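Long-range contact in cytosolic phospholipase A2 delta (Homo sapiens, PDB 5IZ5), which hydrolyses glycerophospholipids at the sn-2 position in a calcium-dependent manner, releasing a fatty acid, with a preference for linoleic acid: residues Pro388-Lys400 with Met775-Arg787. The protein carries 3 engineered substitutions. Numbering follows the deposited sequence.
Sequences PIRYAREHLAKSK and MTYKEEDFERLLR. With SO4 (sulfate ion), chain M.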
loop_
_atom_site.group_PDB
_atom_site.type_symbol
_atom_site.label_atom_id
_atom_site.label_comp_id
_atom_site.label_asym_id
_atom_site.label_seq_id
_atom_site.Cartn_x
_atom_site.Cartn_y
_atom_site.Cartn_z
ATOM N N PRO B 388 29.468 -6.726 1.478
ATOM C CA PRO B 388 28.400 -5.725 1.404
ATOM C C PRO B 388 28.622 -4.513 2.312
ATOM O O PRO B 388 28.253 -3.397 1.938
ATOM C CB PRO B 388 27.159 -6.502 1.845
ATOM C CG PRO B 388 27.440 -7.906 1.454
ATOM C CD PRO B 388 28.929 -8.098 1.555
ATOM N N ILE B 389 29.220 -4.733 3.484
ATOM C CA ILE B 389 29.553 -3.641 4.403
ATOM C C ILE B 389 30.488 -2.655 3.721
ATOM O O ILE B 389 30.260 -1.449 3.752
ATOM C CB ILE B 389 30.284 -4.129 5.674
ATOM C CG1 ILE B 389 29.450 -5.132 6.475
ATOM C CG2 ILE B 389 30.669 -2.949 6.558
ATOM C CD1 ILE B 389 28.153 -4.602 7.010
ATOM N N ARG B 390 31.547 -3.186 3.118
ATOM C CA ARG B 390 32.557 -2.373 2.442
ATOM C C ARG B 390 31.921 -1.567 1.311
ATOM O O ARG B 390 32.144 -0.364 1.181
ATOM C CB ARG B 390 33.663 -3.270 1.884
ATOM C CG ARG B 390 34.863 -2.520 1.338
ATOM C CD ARG B 390 35.697 -3.388 0.411
ATOM N NE ARG B 390 36.784 -2.620 -0.198
ATOM C CZ ARG B 390 37.536 -3.033 -1.220
ATOM N NH1 ARG B 390 37.336 -4.223 -1.780
ATOM N NH2 ARG B 390 38.497 -2.245 -1.688
ATOM N N TYR B 391 31.129 -2.256 0.498
ATOM C CA TYR B 391 30.390 -1.644 -0.599
ATOM C C TYR B 391 29.589 -0.433 -0.097
ATOM O O TYR B 391 29.704 0.664 -0.639
ATOM C CB TYR B 391 29.473 -2.701 -1.219
ATOM C CG TYR B 391 28.629 -2.249 -2.381
ATOM C CD1 TYR B 391 29.059 -2.434 -3.691
ATOM C CD2 TYR B 391 27.373 -1.681 -2.172
ATOM C CE1 TYR B 391 28.273 -2.041 -4.760
ATOM C CE2 TYR B 391 26.581 -1.286 -3.231
ATOM C CZ TYR B 391 27.034 -1.467 -4.522
ATOM O OH TYR B 391 26.247 -1.079 -5.572
ATOM N N ALA B 392 28.803 -0.642 0.955
ATOM C CA ALA B 392 27.973 0.416 1.531
ATOM C C ALA B 392 28.814 1.561 2.079
ATOM O O ALA B 392 28.481 2.728 1.883
ATOM C CB ALA B 392 27.076 -0.146 2.625
ATOM N N ARG B 393 29.902 1.217 2.764
ATOM C CA ARG B 393 30.807 2.213 3.340
ATOM C C ARG B 393 31.386 3.122 2.263
ATOM O O ARG B 393 31.418 4.345 2.417
ATOM C CB ARG B 393 31.953 1.528 4.095
ATOM C CG ARG B 393 32.841 2.484 4.885
ATOM C CD ARG B 393 34.233 1.917 5.138
ATOM N NE ARG B 393 34.210 0.510 5.535
ATOM C CZ ARG B 393 34.887 -0.473 4.938
ATOM N NH1 ARG B 393 35.693 -0.237 3.905
ATOM N NH2 ARG B 393 34.768 -1.714 5.393
ATOM N N GLU B 394 31.846 2.518 1.175
ATOM C CA GLU B 394 32.490 3.270 0.101
ATOM C C GLU B 394 31.518 4.217 -0.601
ATOM O O GLU B 394 31.854 5.374 -0.873
ATOM C CB GLU B 394 33.150 2.313 -0.892
ATOM C CG GLU B 394 34.393 1.650 -0.313
ATOM C CD GLU B 394 35.004 0.592 -1.215
ATOM O OE1 GLU B 394 34.439 0.307 -2.291
ATOM O OE2 GLU B 394 36.060 0.043 -0.838
ATOM N N HIS B 395 30.304 3.737 -0.865
ATOM C CA HIS B 395 29.282 4.577 -1.490
ATOM C C HIS B 395 28.790 5.668 -0.557
ATOM O O HIS B 395 28.478 6.769 -0.999
ATOM C CB HIS B 395 28.121 3.722 -2.001
ATOM C CG HIS B 395 28.443 3.003 -3.272
ATOM N ND1 HIS B 395 28.511 3.650 -4.484
ATOM C CD2 HIS B 395 28.759 1.711 -3.516
ATOM C CE1 HIS B 395 28.835 2.785 -5.427
ATOM N NE2 HIS B 395 28.992 1.600 -4.864
ATOM N N LEU B 396 28.730 5.372 0.737
ATOM C CA LEU B 396 28.298 6.371 1.705
ATOM C C LEU B 396 29.391 7.435 1.918
ATOM O O LEU B 396 29.092 8.562 2.311
ATOM C CB LEU B 396 27.881 5.702 3.019
ATOM C CG LEU B 396 26.829 6.388 3.900
ATOM C CD1 LEU B 396 25.596 6.835 3.134
ATOM C CD2 LEU B 396 26.414 5.442 5.016
ATOM N N ALA B 397 30.640 7.081 1.616
ATOM C CA ALA B 397 31.785 7.989 1.767
ATOM C C ALA B 397 31.981 8.955 0.601
ATOM O O ALA B 397 32.453 10.071 0.804
ATOM C CB ALA B 397 33.065 7.189 1.992
ATOM N N LYS B 398 31.636 8.532 -0.613
ATOM C CA LYS B 398 31.871 9.359 -1.805
ATOM C C LYS B 398 31.088 10.671 -1.760
ATOM O O LYS B 398 30.041 10.760 -1.113
ATOM C CB LYS B 398 31.512 8.589 -3.080
ATOM C CG LYS B 398 30.015 8.461 -3.314
ATOM C CD LYS B 398 29.686 7.438 -4.384
ATOM C CE LYS B 398 28.188 7.187 -4.442
ATOM N NZ LYS B 398 27.784 6.622 -5.754
ATOM N N SER B 399 31.599 11.677 -2.461
ATOM C CA SER B 399 30.969 12.998 -2.488
ATOM C C SER B 399 29.630 12.956 -3.215
ATOM O O SER B 399 29.545 12.499 -4.349
ATOM C CB SER B 399 31.877 14.023 -3.171
ATOM O OG SER B 399 31.182 15.239 -3.405
ATOM N N LYS B 400 28.596 13.455 -2.557
ATOM C CA LYS B 400 27.263 13.480 -3.132
ATOM C C LYS B 400 26.998 14.741 -3.936
ATOM O O LYS B 400 25.924 14.882 -4.507
ATOM C CB LYS B 400 26.205 13.302 -2.043
ATOM C CG LYS B 400 26.412 12.044 -1.209
ATOM C CD LYS B 400 26.483 10.788 -2.073
ATOM C CE LYS B 400 26.429 9.514 -1.245
ATOM N NZ LYS B 400 27.546 9.426 -0.263
ATOM N N MET B 775 23.701 11.971 3.927
ATOM C CA MET B 775 23.975 10.857 3.033
ATOM C C MET B 775 25.472 10.733 2.729
ATOM O O MET B 775 25.864 10.011 1.812
ATOM C CB MET B 775 23.170 11.034 1.734
ATOM C CG MET B 775 21.681 10.709 1.852
ATOM S SD MET B 775 21.295 8.970 2.189
ATOM C CE MET B 775 22.453 8.115 1.127
ATOM N N THR B 776 26.305 11.434 3.496
ATOM C CA THR B 776 27.755 11.356 3.351
ATOM C C THR B 776 28.390 11.065 4.705
ATOM O O THR B 776 28.383 11.909 5.596
ATOM C CB THR B 776 28.342 12.656 2.781
ATOM O OG1 THR B 776 27.573 13.066 1.645
ATOM C CG2 THR B 776 29.802 12.452 2.366
ATOM N N TYR B 777 28.905 9.848 4.854
ATOM C CA TYR B 777 29.560 9.409 6.080
ATOM C C TYR B 777 31.044 9.259 5.799
ATOM O O TYR B 777 31.426 8.549 4.871
ATOM C CB TYR B 777 29.017 8.044 6.520
ATOM C CG TYR B 777 27.666 8.030 7.215
ATOM C CD1 TYR B 777 27.285 6.933 7.978
ATOM C CD2 TYR B 777 26.778 9.097 7.123
ATOM C CE1 TYR B 777 26.058 6.893 8.618
ATOM C CE2 TYR B 777 25.549 9.063 7.764
ATOM C CZ TYR B 777 25.193 7.955 8.507
ATOM O OH TYR B 777 23.974 7.921 9.144
ATOM N N LYS B 778 31.881 9.928 6.588
ATOM C CA LYS B 778 33.314 9.634 6.591
ATOM C C LYS B 778 33.473 8.189 7.036
ATOM O O LYS B 778 32.763 7.742 7.937
ATOM C CB LYS B 778 34.057 10.562 7.547
ATOM C CG LYS B 778 34.111 12.007 7.081
ATOM C CD LYS B 778 34.217 12.986 8.244
ATOM C CE LYS B 778 35.495 12.790 9.045
ATOM N NZ LYS B 778 35.713 13.914 9.995
ATOM N N GLU B 779 34.375 7.451 6.396
ATOM C CA GLU B 779 34.554 6.028 6.710
ATOM C C GLU B 779 34.781 5.825 8.203
ATOM O O GLU B 779 34.308 4.853 8.788
ATOM C CB GLU B 779 35.699 5.422 5.893
ATOM C CG GLU B 779 35.444 5.456 4.389
ATOM C CD GLU B 779 36.111 4.327 3.618
ATOM O OE1 GLU B 779 35.926 4.270 2.384
ATOM O OE2 GLU B 779 36.810 3.490 4.227
ATOM N N GLU B 780 35.482 6.778 8.807
ATOM C CA GLU B 780 35.653 6.860 10.253
ATOM C C GLU B 780 34.313 6.764 10.992
ATOM O O GLU B 780 34.150 5.929 11.880
ATOM C CB GLU B 780 36.343 8.186 10.597
ATOM C CG GLU B 780 37.225 8.170 11.832
ATOM C CD GLU B 780 37.873 9.525 12.103
ATOM O OE1 GLU B 780 38.668 9.623 13.066
ATOM O OE2 GLU B 780 37.588 10.493 11.358
ATOM N N ASP B 781 33.362 7.622 10.617
ATOM C CA ASP B 781 32.037 7.671 11.255
ATOM C C ASP B 781 31.164 6.458 10.933
ATOM O O ASP B 781 30.354 6.036 11.756
ATOM C CB ASP B 781 31.286 8.945 10.847
ATOM C CG ASP B 781 31.908 10.209 11.420
ATOM O OD1 ASP B 781 32.534 10.141 12.499
ATOM O OD2 ASP B 781 31.755 11.278 10.793
ATOM N N PHE B 782 31.311 5.921 9.725
ATOM C CA PHE B 782 30.601 4.707 9.328
ATOM C C PHE B 782 31.005 3.547 10.229
ATOM O O PHE B 782 30.147 2.862 10.789
ATOM C CB PHE B 782 30.921 4.359 7.872
ATOM C CG PHE B 782 30.245 3.109 7.379
ATOM C CD1 PHE B 782 29.061 3.181 6.653
ATOM C CD2 PHE B 782 30.792 1.858 7.630
ATOM C CE1 PHE B 782 28.434 2.034 6.190
ATOM C CE2 PHE B 782 30.170 0.706 7.170
ATOM C CZ PHE B 782 28.990 0.795 6.447
ATOM N N GLU B 783 32.318 3.343 10.358
ATOM C CA GLU B 783 32.868 2.218 11.124
ATOM C C GLU B 783 32.452 2.238 12.589
ATOM O O GLU B 783 32.078 1.208 13.138
ATOM C CB GLU B 783 34.398 2.167 11.012
ATOM C CG GLU B 783 34.900 1.640 9.674
ATOM C CD GLU B 783 34.584 0.167 9.453
ATOM O OE1 GLU B 783 34.855 -0.649 10.356
ATOM O OE2 GLU B 783 34.060 -0.186 8.376
ATOM N N ARG B 784 32.491 3.412 13.211
ATOM C CA ARG B 784 32.056 3.558 14.602
ATOM C C ARG B 784 30.619 3.100 14.822
ATOM O O ARG B 784 30.340 2.348 15.756
ATOM C CB ARG B 784 32.181 5.010 15.057
ATOM C CG ARG B 784 33.595 5.423 15.430
ATOM C CD ARG B 784 33.619 6.875 15.886
ATOM N NE ARG B 784 34.662 7.688 15.260
ATOM C CZ ARG B 784 35.602 8.388 15.893
ATOM N NH1 ARG B 784 35.709 8.380 17.218
ATOM N NH2 ARG B 784 36.456 9.103 15.168
ATOM N N LEU B 785 29.708 3.570 13.974
ATOM C CA LEU B 785 28.290 3.221 14.098
ATOM C C LEU B 785 28.090 1.733 13.851
ATOM O O LEU B 785 27.365 1.062 14.586
ATOM C CB LEU B 785 27.428 4.044 13.126
ATOM C CG LEU B 785 25.912 3.811 13.137
ATOM C CD1 LEU B 785 25.338 3.875 14.541
ATOM C CD2 LEU B 785 25.208 4.822 12.242
ATOM N N LEU B 786 28.738 1.226 12.809
ATOM C CA LEU B 786 28.658 -0.187 12.467
ATOM C C LEU B 786 29.190 -1.068 13.600
ATOM O O LEU B 786 28.520 -2.006 14.027
ATOM C CB LEU B 786 29.452 -0.463 11.193
ATOM C CG LEU B 786 29.432 -1.921 10.729
ATOM C CD1 LEU B 786 28.224 -2.178 9.843
ATOM C CD2 LEU B 786 30.718 -2.274 10.003
ATOM N N ARG B 787 30.395 -0.760 14.078
ATOM C CA ARG B 787 31.035 -1.571 15.118
ATOM C C ARG B 787 30.290 -1.475 16.447
ATOM O O ARG B 787 30.178 -2.464 17.166
ATOM C CB ARG B 787 32.509 -1.199 15.303
ATOM C CG ARG B 787 33.411 -1.551 14.131
ATOM C CD ARG B 787 34.860 -1.756 14.553
ATOM N NE ARG B 787 35.737 -1.989 13.406
ATOM C CZ ARG B 787 36.478 -1.066 12.788
ATOM N NH1 ARG B 787 36.484 0.207 13.178
ATOM N NH2 ARG B 787 37.227 -1.424 11.749
HETATM S S SO4 M . 29.471 15.604 -0.250
HETATM O O1 SO4 M . 30.759 15.212 0.370
HETATM O O2 SO4 M . 28.462 14.546 -0.021
HETATM O O3 SO4 M . 29.006 16.876 0.342
HETATM O O4 SO4 M . 29.654 15.800 -1.703
HETATM O O HOH W 1 31.854 5.724 4.894
#
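Phe782 is the knob of this helix pair, set among Ile389, Ala392, Arg393 and Leu396. With its CG anti to the backbone N (chi1 179°), the ring reaches the facing helix, where Arg393 CB lies 3.7 Å from the ring centroid, over one face; Ile389 CG2 and Leu396 CD2 meet its edge. Arg393 then bends at chi3, and its NE bonds Glu783 OE2 at 2.9 Å on the anti side of the carboxylate. The bond is bent (133° at the hydrogen), and the oxygen lies off the guanidinium plane. Glu779, crossing the arginine at about a right angle, adds a long salt bridge, and Arg787 extends the charge network through Glu783.

Leu396 runs alongside Tyr777, its CD2 over one ring face, while Leu396 O accepts Tyr777 N at 2.9 Å. Lys400 NZ is gripped by three carbonyls: Met775 O at 2.7 Å across the contact, and His395 O and Lys398 O locally. A methionine in its place would probably leave these carbonyls without their shared donor and lose the bond to Met775 O. Lys400 N bonds O2 of a sulfate, probably from crystallisation, at 2.8 Å; Thr776 OG1 lies doubtfully close. Segments 388-397 and 779-787, roughly antiparallel but inclined at 140° (axes 9.7 Å at closest), pack through one knob-into-hole contact in the catalytic domain; the Met775 side chain lies about 6 Å from substrate-binding Gly335.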